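Local coordinates for protein Poly(A) RNA polymerase GLD2 (Rattus norvegicus, PDB 6LBK) that probably extends the 3' ends of selected cytoplasmic mRNAs and certain microRNAs by adding AMP from ATP, at residues A[90-99]-A[109-117]; A[157-165]-A[172-180]. The protein carries 1 engineered substitution. All blocks are in the same frame, centred on the assembly; numbering follows the deposited sequence.

In the fold
The two contacts follow one another along the chain; neither encloses nor crosses the other. After helix 67-85, contact 1 pairs strand 91-96 with strand 110-116 and closes the loop between them, which includes D109. Helix 128-144 and strand 150-156 come next. Contact 2 then closes the short turn of a hairpin between strands 162-167 and 172-178. Strand 172-178 runs parallel beside strand 110-116, and strand 162-167 pairs in turn with strand 150-156; the five form the palm sheet. Probable hydrogen bonds join G110 O to A175 N and L114 O to N179 N between the contacts, whose centres are about 10 Å apart. Helices 67-85 and 128-144 pack on one face of the sheet.

Contact 1 of 2, residues A[90-99]-A[109-117]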
ATOM      1  N   GLN A  90      -9.940 -17.224  21.046  1.00 81.20           N
ATOM      2  CA  GLN A  90      -8.703 -17.682  20.447  1.00 91.99           C
ATOM      3  C   GLN A  90      -8.250 -16.772  19.319  1.00 92.05           C
ATOM      4  O   GLN A  90      -7.446 -17.196  18.481  1.00106.40           O
ATOM      5  CB  GLN A  90      -8.862 -19.119  19.923  1.00 99.96           C
ATOM      6  CG  GLN A  90      -8.701 -20.286  20.955  1.00104.62           C
ATOM      7  CD  GLN A  90     -10.002 -20.757  21.650  1.00105.20           C
ATOM      8  OE1 GLN A  90     -11.094 -20.239  21.402  1.00104.91           O
ATOM      9  NE2 GLN A  90      -9.880 -21.794  22.483  1.00102.23           N
ATOM     10  N   SER A  91      -8.702 -15.516  19.305  1.00 83.44           N
ATOM     11  CA  SER A  91      -8.472 -14.627  18.173  1.00 73.97           C
ATOM     12  C   SER A  91      -7.521 -13.504  18.555  1.00 70.45           C
ATOM     13  O   SER A  91      -7.479 -13.076  19.715  1.00 69.44           O
ATOM     14  CB  SER A  91      -9.784 -14.021  17.660  1.00 65.42           C
ATOM     15  OG  SER A  91     -10.333 -13.115  18.586  1.00 61.27           O
ATOM     16  N   ARG A  92      -6.755 -13.046  17.570  1.00 71.04           N
ATOM     17  CA  ARG A  92      -5.907 -11.870  17.713  1.00 77.22           C
ATOM     18  C   ARG A  92      -6.164 -10.887  16.572  1.00 72.98           C
ATOM     19  O   ARG A  92      -6.441 -11.287  15.439  1.00 77.95           O
ATOM     20  CB  ARG A  92      -4.433 -12.261  17.750  1.00 87.76           C
ATOM     21  CG  ARG A  92      -3.531 -11.235  18.391  1.00 93.35           C
ATOM     22  CD  ARG A  92      -2.093 -11.723  18.391  1.00108.29           C
ATOM     23  NE  ARG A  92      -1.909 -12.935  19.194  1.00120.81           N
ATOM     24  CZ  ARG A  92      -1.817 -14.171  18.703  1.00126.60           C
ATOM     25  NH1 ARG A  92      -1.890 -14.381  17.391  1.00123.33           N
ATOM     26  NH2 ARG A  92      -1.643 -15.202  19.526  1.00136.27           N
ATOM     27  N   LEU A  93      -5.987  -9.599  16.859  1.00 57.39           N
ATOM     28  CA  LEU A  93      -6.309  -8.522  15.930  1.00 54.31           C
ATOM     29  C   LEU A  93      -5.032  -7.771  15.557  1.00 55.67           C
ATOM     30  O   LEU A  93      -4.347  -7.225  16.435  1.00 53.63           O
ATOM     31  CB  LEU A  93      -7.310  -7.573  16.578  1.00 51.11           C
ATOM     32  CG  LEU A  93      -8.025  -6.590  15.673  1.00 49.15           C
ATOM     33  CD1 LEU A  93      -8.592  -7.399  14.561  1.00 53.27           C
ATOM     34  CD2 LEU A  93      -9.116  -5.881  16.468  1.00 49.70           C
ATOM     35  N   PHE A  94      -4.720  -7.723  14.262  1.00 54.94           N
ATOM     36  CA  PHE A  94      -3.464  -7.158  13.779  1.00 51.78           C
ATOM     37  C   PHE A  94      -3.702  -5.876  13.004  1.00 54.58           C
ATOM     38  O   PHE A  94      -4.535  -5.852  12.088  1.00 54.69           O
ATOM     39  CB  PHE A  94      -2.735  -8.146  12.877  1.00 47.05           C
ATOM     40  CG  PHE A  94      -2.087  -9.258  13.604  1.00 49.88           C
ATOM     41  CD1 PHE A  94      -2.823 -10.338  14.055  1.00 51.76           C
ATOM     42  CD2 PHE A  94      -0.726  -9.250  13.804  1.00 54.09           C
ATOM     43  CE1 PHE A  94      -2.195 -11.389  14.710  1.00 56.84           C
ATOM     44  CE2 PHE A  94      -0.093 -10.288  14.474  1.00 60.52           C
ATOM     45  CZ  PHE A  94      -0.825 -11.362  14.926  1.00 56.98           C
ATOM     46  N   LEU A  95      -2.929  -4.835  13.314  1.00 57.31           N
ATOM     47  CA  LEU A  95      -2.842  -3.710  12.383  1.00 53.52           C
ATOM     48  C   LEU A  95      -2.020  -4.134  11.184  1.00 49.07           C
ATOM     49  O   LEU A  95      -0.981  -4.777  11.342  1.00 50.98           O
ATOM     50  CB  LEU A  95      -2.203  -2.489  13.027  1.00 54.05           C
ATOM     51  CG  LEU A  95      -3.176  -1.365  13.405  1.00 50.53           C
ATOM     52  CD1 LEU A  95      -2.454  -0.163  13.994  1.00 51.98           C
ATOM     53  CD2 LEU A  95      -3.994  -0.955  12.221  1.00 43.17           C
ATOM     54  N   VAL A  96      -2.512  -3.811   9.985  1.00 50.83           N
ATOM     55  CA  VAL A  96      -1.882  -4.163   8.717  1.00 54.32           C
ATOM     56  C   VAL A  96      -2.000  -2.983   7.743  1.00 57.04           C
ATOM     57  O   VAL A  96      -2.770  -2.044   7.955  1.00 63.65           O
ATOM     58  CB  VAL A  96      -2.538  -5.425   8.116  1.00 52.78           C
ATOM     59  CG1 VAL A  96      -2.297  -6.620   9.004  1.00 48.14           C
ATOM     60  CG2 VAL A  96      -4.048  -5.205   7.946  1.00 49.34           C
ATOM     61  N   GLY A  97      -1.208  -3.020   6.670  1.00 51.91           N
ATOM     62  CA  GLY A  97      -1.355  -2.030   5.614  1.00 45.12           C
ATOM     63  C   GLY A  97      -0.662  -0.705   5.898  1.00 55.13           C
ATOM     64  O   GLY A  97       0.362  -0.638   6.591  1.00 51.85           O
ATOM     65  N   SER A  98      -1.247   0.374   5.350  1.00 53.44           N
ATOM     66  CA  SER A  98      -0.644   1.703   5.456  1.00 48.00           C
ATOM     67  C   SER A  98      -0.384   2.129   6.896  1.00 64.71           C
ATOM     68  O   SER A  98       0.575   2.871   7.158  1.00 62.93           O
ATOM     69  CB  SER A  98      -1.538   2.716   4.778  1.00 56.47           C
ATOM     70  OG  SER A  98      -1.639   2.391   3.396  1.00 75.08           O
ATOM     71  N   SER A  99      -1.226   1.693   7.843  1.00 69.22           N
ATOM     72  CA  SER A  99      -1.021   2.077   9.236  1.00 57.23           C
ATOM     73  C   SER A  99       0.324   1.603   9.755  1.00 50.21           C
ATOM     74  O   SER A  99       0.955   2.289  10.565  1.00 66.35           O
ATOM     75  CB  SER A  99      -2.156   1.538  10.093  1.00 66.29           C
ATOM     76  OG  SER A  99      -3.385   2.014   9.574  1.00 75.37           O
ATOM     77  N   ASP A 109      -6.475   5.371   6.376  1.00 86.68           N
ATOM     78  CA  ASP A 109      -7.397   4.642   7.222  1.00 87.90           C
ATOM     79  C   ASP A 109      -6.672   3.467   7.854  1.00 80.27           C
ATOM     80  O   ASP A 109      -5.522   3.163   7.530  1.00 88.16           O
ATOM     81  CB  ASP A 109      -8.610   4.170   6.422  1.00105.36           C
ATOM     82  CG  ASP A 109      -9.487   5.324   5.962  1.00135.16           C
ATOM     83  OD1 ASP A 109      -9.370   6.421   6.555  1.00146.37           O
ATOM     84  OD2 ASP A 109     -10.288   5.149   5.008  1.00144.32           O
ATOM     85  N   GLY A 110      -7.357   2.788   8.763  1.00 74.70           N
ATOM     86  CA  GLY A 110      -6.777   1.664   9.475  1.00 65.88           C
ATOM     87  C   GLY A 110      -7.271   0.387   8.824  1.00 54.93           C
ATOM     88  O   GLY A 110      -8.411   0.314   8.383  1.00 53.17           O
ATOM     89  N   ASP A 111      -6.377  -0.595   8.735  1.00 58.68           N
ATOM     90  CA  ASP A 111      -6.685  -1.932   8.251  1.00 50.05           C
ATOM     91  C   ASP A 111      -6.378  -2.907   9.377  1.00 56.79           C
ATOM     92  O   ASP A 111      -5.290  -2.869   9.964  1.00 57.02           O
ATOM     93  CB  ASP A 111      -5.858  -2.286   7.007  1.00 73.70           C
ATOM     94  CG  ASP A 111      -6.287  -1.509   5.756  1.00 98.54           C
ATOM     95  OD1 ASP A 111      -7.330  -1.870   5.139  1.00100.58           O
ATOM     96  OD2 ASP A 111      -5.569  -0.538   5.385  1.00113.64           O
ATOM     97  N   LEU A 112      -7.337  -3.780   9.671  1.00 42.94           N
ATOM     98  CA  LEU A 112      -7.251  -4.742  10.743  1.00 45.63           C
ATOM     99  C   LEU A 112      -7.474  -6.127  10.161  1.00 53.21           C
ATOM    100  O   LEU A 112      -8.329  -6.332   9.287  1.00 44.36           O
ATOM    101  CB  LEU A 112      -8.295  -4.448  11.858  1.00 44.59           C
ATOM    102  CG  LEU A 112      -8.232  -3.037  12.426  1.00 43.30           C
ATOM    103  CD1 LEU A 112      -9.525  -2.645  13.147  1.00 44.33           C
ATOM    104  CD2 LEU A 112      -7.067  -2.938  13.371  1.00 43.16           C
ATOM    105  N   CYS A 113      -6.731  -7.079  10.687  1.00 53.41           N
ATOM    106  CA  CYS A 113      -6.816  -8.450  10.242  1.00 49.22           C
ATOM    107  C   CYS A 113      -7.088  -9.304  11.475  1.00 59.21           C
ATOM    108  O   CYS A 113      -6.255  -9.357  12.395  1.00 55.87           O
ATOM    109  CB  CYS A 113      -5.529  -8.844   9.554  1.00 46.13           C
ATOM    110  SG  CYS A 113      -5.575 -10.514   9.148  1.00 59.99           S
ATOM    111  N   LEU A 114      -8.243  -9.954  11.485  1.00 55.94           N
ATOM    112  CA  LEU A 114      -8.646 -10.795  12.631  1.00 57.11           C
ATOM    113  C   LEU A 114      -8.183 -12.218  12.370  1.00 58.83           C
ATOM    114  O   LEU A 114      -8.534 -12.758  11.360  1.00 60.85           O
ATOM    115  CB  LEU A 114     -10.160 -10.698  12.781  1.00 53.28           C
ATOM    116  CG  LEU A 114     -10.771 -11.497  13.919  1.00 64.60           C
ATOM    117  CD1 LEU A 114     -10.225 -11.043  15.250  1.00 65.85           C
ATOM    118  CD2 LEU A 114     -12.273 -11.369  13.901  1.00 64.27           C
ATOM    119  N   VAL A 115      -7.371 -12.749  13.269  1.00 58.96           N
ATOM    120  CA  VAL A 115      -6.859 -14.134  13.133  1.00 64.76           C
ATOM    121  C   VAL A 115      -7.614 -15.019  14.112  1.00 71.28           C
ATOM    122  O   VAL A 115      -7.480 -14.824  15.314  1.00 77.51           O
ATOM    123  CB  VAL A 115      -5.366 -14.183  13.445  1.00 63.02           C
ATOM    124  CG1 VAL A 115      -4.761 -15.452  12.907  1.00 63.11           C
ATOM    125  CG2 VAL A 115      -4.677 -12.983  12.849  1.00 69.54           C
ATOM    126  N   VAL A 116      -8.321 -15.994  13.566  1.00 74.35           N
ATOM    127  CA  VAL A 116      -9.156 -16.933  14.345  1.00 69.16           C
ATOM    128  C   VAL A 116      -8.604 -18.310  14.066  1.00 74.35           C
ATOM    129  O   VAL A 116      -8.501 -18.640  12.909  1.00 73.40           O
ATOM    130  CB  VAL A 116     -10.591 -16.835  13.835  1.00 67.39           C
ATOM    131  CG1 VAL A 116     -11.442 -17.941  14.387  1.00 71.99           C
ATOM    132  CG2 VAL A 116     -11.188 -15.491  14.163  1.00 63.40           C
ATOM    133  N   LYS A 117      -8.305 -19.068  15.111  1.00 88.10           N
ATOM    134  CA  LYS A 117      -7.732 -20.430  14.950  1.00110.79           C
ATOM    135  C   LYS A 117      -8.837 -21.427  14.592  1.00108.23           C
ATOM    136  O   LYS A 117      -8.677 -22.084  13.553  1.00107.81           O
ATOM    137  CB  LYS A 117      -6.927 -20.778  16.204  1.00126.33           C
ATOM    138  CG  LYS A 117      -6.075 -19.614  16.699  1.00124.93           C
ATOM    139  CD  LYS A 117      -5.071 -19.937  17.777  1.00124.50           C
ATOM    140  CE  LYS A 117      -4.511 -18.692  18.425  1.00111.26           C
ATOM    141  NZ  LYS A 117      -3.262 -18.987  19.157  1.00111.91           N
TER
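F94 turns CG anti to its carbonyl carbon (chi1 -75°), and V115 likewise has CG2 anti to its carbonyl carbon. The methyl comes in obliquely to the ring, with V115 CG2 3.4 Å from F94 CD1. C113 O lies in plane at the edge of the same ring. V96 sets CG2 between its backbone N and carbonyl carbon, 3.6 Å from D111 CB. The strands are antiparallel. F94 N gives to C113 O at 2.9 Å, and V115 N gives to R92 O at 2.8 Å in a nearly straight bond. F94, V96 and C113 share a face that packs on helix 182-194. On the other face L93 CD1 lies 4.1 Å from L114 CD1, and L95 CD2 lies 3.8 Å from L112 CD2. Helix 67-85 packs against L93 and L114 there. At the end of strand 91-96 the backbone of G97 turns at a positive phi of 82°, and a CB at this position would run into D111 OD2. D109 and D111 probably bind the catalytic magnesium. The G97-S98 turn facing the Asp-Gly-Asp motif is characteristic of the nucleotidyltransferase palm domain.

Contact 2 of 2, residues A[157-165]-A[172-180]; sequences RAKVPIVKF and VEFALNVNN. Engineered in segment 172-180: A175 (natural residue Asp).
Strands 162-165 and 172-178 run antiparallel at 159°, with V163-L176 and F165-F174 as hydrogen-bonded pairs, F174 N giving to F165 O at 2.8 Å, and K164-A175 as the non-hydrogen-bonded pair between them. The side chains of F165, F174, L176 and V163 share one face. F165 places CG between its backbone N and carbonyl carbon (chi1 64°), which swings the ring across to the neighbouring strand. F174 CB then sits over one face of this ring, toward the rim at CZ and 3.6 Å from the centroid, in a CH-pi contact. The planes of the F165 and F174 rings lie at 23° to each other but are displaced sidelong, with little ring over ring. L176 CB stands at the edge of the F165 ring, 4.2 Å from CE2. F142 meets F165 edge-to-face, and L80 and L112 also touch it. Replacing F165 by an alanine would probably leave F174 CB without its aromatic bed and open a gap between F174, L176 and F142. On the opposite face I162 CG2 touches A175 CB at 3.8 Å. A175 is an engineered substitution for the natural Asp. At the open end of the hairpin, V160 CG1 rests on N177 CB at 3.7 Å. N177 OD1 accepts from N180 N at 3.3 Å, an Asx motif that ties down the turn after the strand. Strand 172-178 is central in the sheet, and A175 lies close to D111, one of the two aspartates that probably bind magnesium. The natural Asp here would probably supply the third carboxylate of the catalytic triad, as in related nucleotidyltransferases, whose palm domain carries it on this strand.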
ATOM      1  N   ARG A 157     -18.696  -5.668   0.311  1.00132.93           N
ATOM      2  CA  ARG A 157     -18.595  -6.907  -0.435  1.00140.14           C
ATOM      3  C   ARG A 157     -17.520  -6.752  -1.498  1.00140.89           C
ATOM      4  O   ARG A 157     -17.636  -5.909  -2.394  1.00149.46           O
ATOM      5  CB  ARG A 157     -19.950  -7.216  -1.063  1.00152.06           C
ATOM      6  CG  ARG A 157     -21.018  -7.420  -0.010  1.00159.16           C
ATOM      7  CD  ARG A 157     -22.410  -7.382  -0.597  1.00174.32           C
ATOM      8  NE  ARG A 157     -23.427  -7.558   0.436  1.00179.14           N
ATOM      9  CZ  ARG A 157     -24.713  -7.263   0.276  1.00186.52           C
ATOM     10  NH1 ARG A 157     -25.145  -6.766  -0.877  1.00192.24           N
ATOM     11  NH2 ARG A 157     -25.566  -7.460   1.272  1.00186.83           N
ATOM     12  N   ALA A 158     -16.473  -7.555  -1.373  1.00130.97           N
ATOM     13  CA  ALA A 158     -15.347  -7.559  -2.293  1.00127.52           C
ATOM     14  C   ALA A 158     -14.683  -8.922  -2.180  1.00130.35           C
ATOM     15  O   ALA A 158     -15.126  -9.781  -1.411  1.00125.93           O
ATOM     16  CB  ALA A 158     -14.371  -6.421  -1.980  1.00115.94           C
ATOM     17  N   LYS A 159     -13.632  -9.127  -2.982  1.00137.74           N
ATOM     18  CA  LYS A 159     -12.875 -10.375  -2.911  1.00140.12           C
ATOM     19  C   LYS A 159     -12.486 -10.691  -1.475  1.00128.14           C
ATOM     20  O   LYS A 159     -12.637 -11.827  -1.012  1.00133.75           O
ATOM     21  CB  LYS A 159     -11.634 -10.282  -3.796  1.00147.43           C
ATOM     22  CG  LYS A 159     -11.949 -10.254  -5.278  1.00162.03           C
ATOM     23  CD  LYS A 159     -10.730  -9.830  -6.069  1.00166.65           C
ATOM     24  CE  LYS A 159     -11.061  -9.637  -7.529  1.00174.51           C
ATOM     25  NZ  LYS A 159     -10.203  -8.564  -8.087  1.00174.09           N
ATOM     26  N   VAL A 160     -12.011  -9.686  -0.750  1.00111.42           N
ATOM     27  CA  VAL A 160     -11.797  -9.811   0.687  1.00100.25           C
ATOM     28  C   VAL A 160     -12.964  -9.114   1.376  1.00 92.22           C
ATOM     29  O   VAL A 160     -13.012  -7.872   1.413  1.00 87.48           O
ATOM     30  CB  VAL A 160     -10.447  -9.209   1.111  1.00 92.64           C
ATOM     31  CG1 VAL A 160     -10.201  -9.480   2.587  1.00 83.51           C
ATOM     32  CG2 VAL A 160      -9.309  -9.745   0.234  1.00 93.90           C
ATOM     33  N   PRO A 161     -13.941  -9.862   1.905  1.00 84.96           N
ATOM     34  CA  PRO A 161     -15.077  -9.208   2.561  1.00 82.29           C
ATOM     35  C   PRO A 161     -14.556  -8.379   3.723  1.00 73.41           C
ATOM     36  O   PRO A 161     -13.602  -8.769   4.395  1.00 69.33           O
ATOM     37  CB  PRO A 161     -15.951 -10.379   3.030  1.00 78.63           C
ATOM     38  CG  PRO A 161     -15.402 -11.599   2.301  1.00 77.97           C
ATOM     39  CD  PRO A 161     -13.955 -11.319   2.116  1.00 77.89           C
ATOM     40  N   ILE A 162     -15.172  -7.221   3.943  1.00 67.15           N
ATOM     41  CA  ILE A 162     -14.665  -6.283   4.930  1.00 66.40           C
ATOM     42  C   ILE A 162     -15.819  -5.767   5.780  1.00 68.86           C
ATOM     43  O   ILE A 162     -16.964  -5.707   5.328  1.00 71.20           O
ATOM     44  CB  ILE A 162     -13.921  -5.129   4.208  1.00 74.18           C
ATOM     45  CG1 ILE A 162     -12.504  -5.549   3.879  1.00 71.58           C
ATOM     46  CG2 ILE A 162     -13.878  -3.852   5.023  1.00 83.42           C
ATOM     47  CD1 ILE A 162     -11.903  -4.665   2.850  1.00 87.35           C
ATOM     48  N   VAL A 163     -15.515  -5.421   7.032  1.00 64.16           N
ATOM     49  CA  VAL A 163     -16.382  -4.591   7.856  1.00 63.52           C
ATOM     50  C   VAL A 163     -15.723  -3.223   7.899  1.00 63.80           C
ATOM     51  O   VAL A 163     -14.581  -3.087   8.356  1.00 54.60           O
ATOM     52  CB  VAL A 163     -16.571  -5.149   9.277  1.00 70.18           C
ATOM     53  CG1 VAL A 163     -17.120  -4.064  10.183  1.00 73.96           C
ATOM     54  CG2 VAL A 163     -17.530  -6.323   9.292  1.00 75.47           C
ATOM     55  N   LYS A 164     -16.426  -2.216   7.406  1.00 74.32           N
ATOM     56  CA  LYS A 164     -15.948  -0.848   7.440  1.00 76.48           C
ATOM     57  C   LYS A 164     -16.624  -0.140   8.597  1.00 75.84           C
ATOM     58  O   LYS A 164     -17.831  -0.293   8.817  1.00 83.69           O
ATOM     59  CB  LYS A 164     -16.255  -0.110   6.138  1.00 85.08           C
ATOM     60  CG  LYS A 164     -15.176  -0.201   5.103  1.00 88.13           C
ATOM     61  CD  LYS A 164     -15.122   1.088   4.327  1.00 95.09           C
ATOM     62  CE  LYS A 164     -14.014   1.050   3.311  1.00 98.14           C
ATOM     63  NZ  LYS A 164     -14.162   2.152   2.323  1.00105.48           N
ATOM     64  N   PHE A 165     -15.847   0.644   9.331  1.00 58.79           N
ATOM     65  CA  PHE A 165     -16.457   1.315  10.461  1.00 62.31           C
ATOM     66  C   PHE A 165     -15.649   2.553  10.784  1.00 65.86           C
ATOM     67  O   PHE A 165     -14.494   2.673  10.395  1.00 64.77           O
ATOM     68  CB  PHE A 165     -16.562   0.380  11.697  1.00 64.48           C
ATOM     69  CG  PHE A 165     -15.241  -0.089  12.274  1.00 56.76           C
ATOM     70  CD1 PHE A 165     -14.625   0.609  13.309  1.00 58.11           C
ATOM     71  CD2 PHE A 165     -14.662  -1.272  11.847  1.00 57.30           C
ATOM     72  CE1 PHE A 165     -13.416   0.147  13.865  1.00 51.50           C
ATOM     73  CE2 PHE A 165     -13.465  -1.728  12.403  1.00 59.56           C
ATOM     74  CZ  PHE A 165     -12.843  -1.021  13.404  1.00 48.31           C
ATOM     75  N   VAL A 172     -11.509   7.864  13.262  1.00 70.12           N
ATOM     76  CA  VAL A 172     -10.729   7.263  12.171  1.00 63.57           C
ATOM     77  C   VAL A 172     -11.526   6.131  11.532  1.00 78.03           C
ATOM     78  O   VAL A 172     -12.192   5.347  12.224  1.00 81.80           O
ATOM     79  CB  VAL A 172      -9.337   6.764  12.642  1.00 65.05           C
ATOM     80  CG1 VAL A 172      -8.773   5.702  11.724  1.00 57.64           C
ATOM     81  CG2 VAL A 172      -8.348   7.915  12.715  1.00 63.77           C
ATOM     82  N   GLU A 173     -11.450   6.051  10.206  1.00 81.54           N
ATOM     83  CA  GLU A 173     -12.081   4.980   9.450  1.00 82.47           C
ATOM     84  C   GLU A 173     -11.198   3.739   9.415  1.00 68.87           C
ATOM     85  O   GLU A 173      -9.981   3.827   9.249  1.00 72.03           O
ATOM     86  CB  GLU A 173     -12.370   5.456   8.028  1.00 94.55           C
ATOM     87  CG  GLU A 173     -13.284   4.551   7.227  1.00111.21           C
ATOM     88  CD  GLU A 173     -14.760   4.844   7.482  1.00123.23           C
ATOM     89  OE1 GLU A 173     -15.606   4.005   7.092  1.00127.70           O
ATOM     90  OE2 GLU A 173     -15.072   5.913   8.067  1.00125.65           O
ATOM     91  N   PHE A 174     -11.825   2.581   9.581  1.00 54.68           N
ATOM     92  CA  PHE A 174     -11.158   1.295   9.665  1.00 56.88           C
ATOM     93  C   PHE A 174     -11.829   0.306   8.732  1.00 61.46           C
ATOM     94  O   PHE A 174     -13.032   0.393   8.450  1.00 66.08           O
ATOM     95  CB  PHE A 174     -11.203   0.690  11.096  1.00 61.52           C
ATOM     96  CG  PHE A 174     -10.193   1.263  12.040  1.00 48.97           C
ATOM     97  CD1 PHE A 174      -8.866   0.866  11.969  1.00 47.52           C
ATOM     98  CD2 PHE A 174     -10.572   2.168  12.999  1.00 50.65           C
ATOM     99  CE1 PHE A 174      -7.926   1.384  12.848  1.00 47.91           C
ATOM    100  CE2 PHE A 174      -9.647   2.691  13.877  1.00 57.70           C
ATOM    101  CZ  PHE A 174      -8.311   2.299  13.799  1.00 49.71           C
ATOM    102  N   ALA A 175     -11.037  -0.667   8.306  1.00 64.59           N
ATOM    103  CA  ALA A 175     -11.476  -1.800   7.510  1.00 67.37           C
ATOM    104  C   ALA A 175     -10.932  -3.063   8.161  1.00 61.05           C
ATOM    105  O   ALA A 175      -9.717  -3.225   8.274  1.00 63.18           O
ATOM    106  CB  ALA A 175     -10.967  -1.664   6.072  1.00 59.59           C
ATOM    107  N   LEU A 176     -11.820  -3.948   8.583  1.00 56.52           N
ATOM    108  CA  LEU A 176     -11.454  -5.180   9.260  1.00 55.67           C
ATOM    109  C   LEU A 176     -11.806  -6.354   8.364  1.00 57.96           C
ATOM    110  O   LEU A 176     -12.921  -6.417   7.839  1.00 64.28           O
ATOM    111  CB  LEU A 176     -12.174  -5.280  10.614  1.00 57.35           C
ATOM    112  CG  LEU A 176     -11.845  -6.484  11.494  1.00 58.82           C
ATOM    113  CD1 LEU A 176     -11.966  -6.081  12.945  1.00 65.98           C
ATOM    114  CD2 LEU A 176     -12.776  -7.648  11.207  1.00 67.34           C
ATOM    115  N   ASN A 177     -10.860  -7.269   8.178  1.00 56.06           N
ATOM    116  CA  ASN A 177     -11.134  -8.512   7.474  1.00 57.18           C
ATOM    117  C   ASN A 177     -10.824  -9.670   8.403  1.00 55.34           C
ATOM    118  O   ASN A 177     -10.242  -9.489   9.474  1.00 56.72           O
ATOM    119  CB  ASN A 177     -10.337  -8.622   6.164  1.00 52.79           C
ATOM    120  CG  ASN A 177      -8.863  -8.828   6.391  1.00 65.15           C
ATOM    121  OD1 ASN A 177      -8.430  -9.886   6.854  1.00 61.46           O
ATOM    122  ND2 ASN A 177      -8.066  -7.809   6.054  1.00 76.61           N
ATOM    123  N   VAL A 178     -11.204 -10.874   7.987  1.00 64.33           N
ATOM    124  CA  VAL A 178     -10.994 -12.063   8.804  1.00 70.22           C
ATOM    125  C   VAL A 178     -10.044 -13.008   8.097  1.00 68.14           C
ATOM    126  O   VAL A 178     -10.348 -13.499   7.004  1.00 70.17           O
ATOM    127  CB  VAL A 178     -12.301 -12.787   9.132  1.00 69.19           C
ATOM    128  CG1 VAL A 178     -11.979 -13.955  10.012  1.00 74.45           C
ATOM    129  CG2 VAL A 178     -13.225 -11.855   9.820  1.00 69.88           C
ATOM    130  N   ASN A 179      -8.893 -13.249   8.727  1.00 62.22           N
ATOM    131  CA  ASN A 179      -7.973 -14.327   8.393  1.00 59.82           C
ATOM    132  C   ASN A 179      -7.224 -14.114   7.091  1.00 76.09           C
ATOM    133  O   ASN A 179      -6.618 -15.058   6.568  1.00 79.41           O
ATOM    134  CB  ASN A 179      -8.689 -15.677   8.379  1.00 58.91           C
ATOM    135  CG  ASN A 179      -8.854 -16.227   9.762  1.00 67.99           C
ATOM    136  OD1 ASN A 179      -7.914 -16.207  10.561  1.00 73.27           O
ATOM    137  ND2 ASN A 179     -10.059 -16.632  10.093  1.00 64.51           N
ATOM    138  N   ASN A 180      -7.210 -12.899   6.547  1.00 78.56           N
ATOM    139  CA  ASN A 180      -6.365 -12.645   5.382  1.00 81.62           C
ATOM    140  C   ASN A 180      -4.939 -12.375   5.856  1.00 79.14           C
ATOM    141  O   ASN A 180      -4.463 -11.238   5.916  1.00 84.27           O
ATOM    142  CB  ASN A 180      -6.883 -11.508   4.525  1.00 75.00           C
ATOM    143  CG  ASN A 180      -6.123 -11.416   3.237  1.00 76.82           C
ATOM    144  OD1 ASN A 180      -5.898 -12.427   2.583  1.00 85.04           O
ATOM    145  ND2 ASN A 180      -5.676 -10.225   2.887  1.00 71.79           N
TER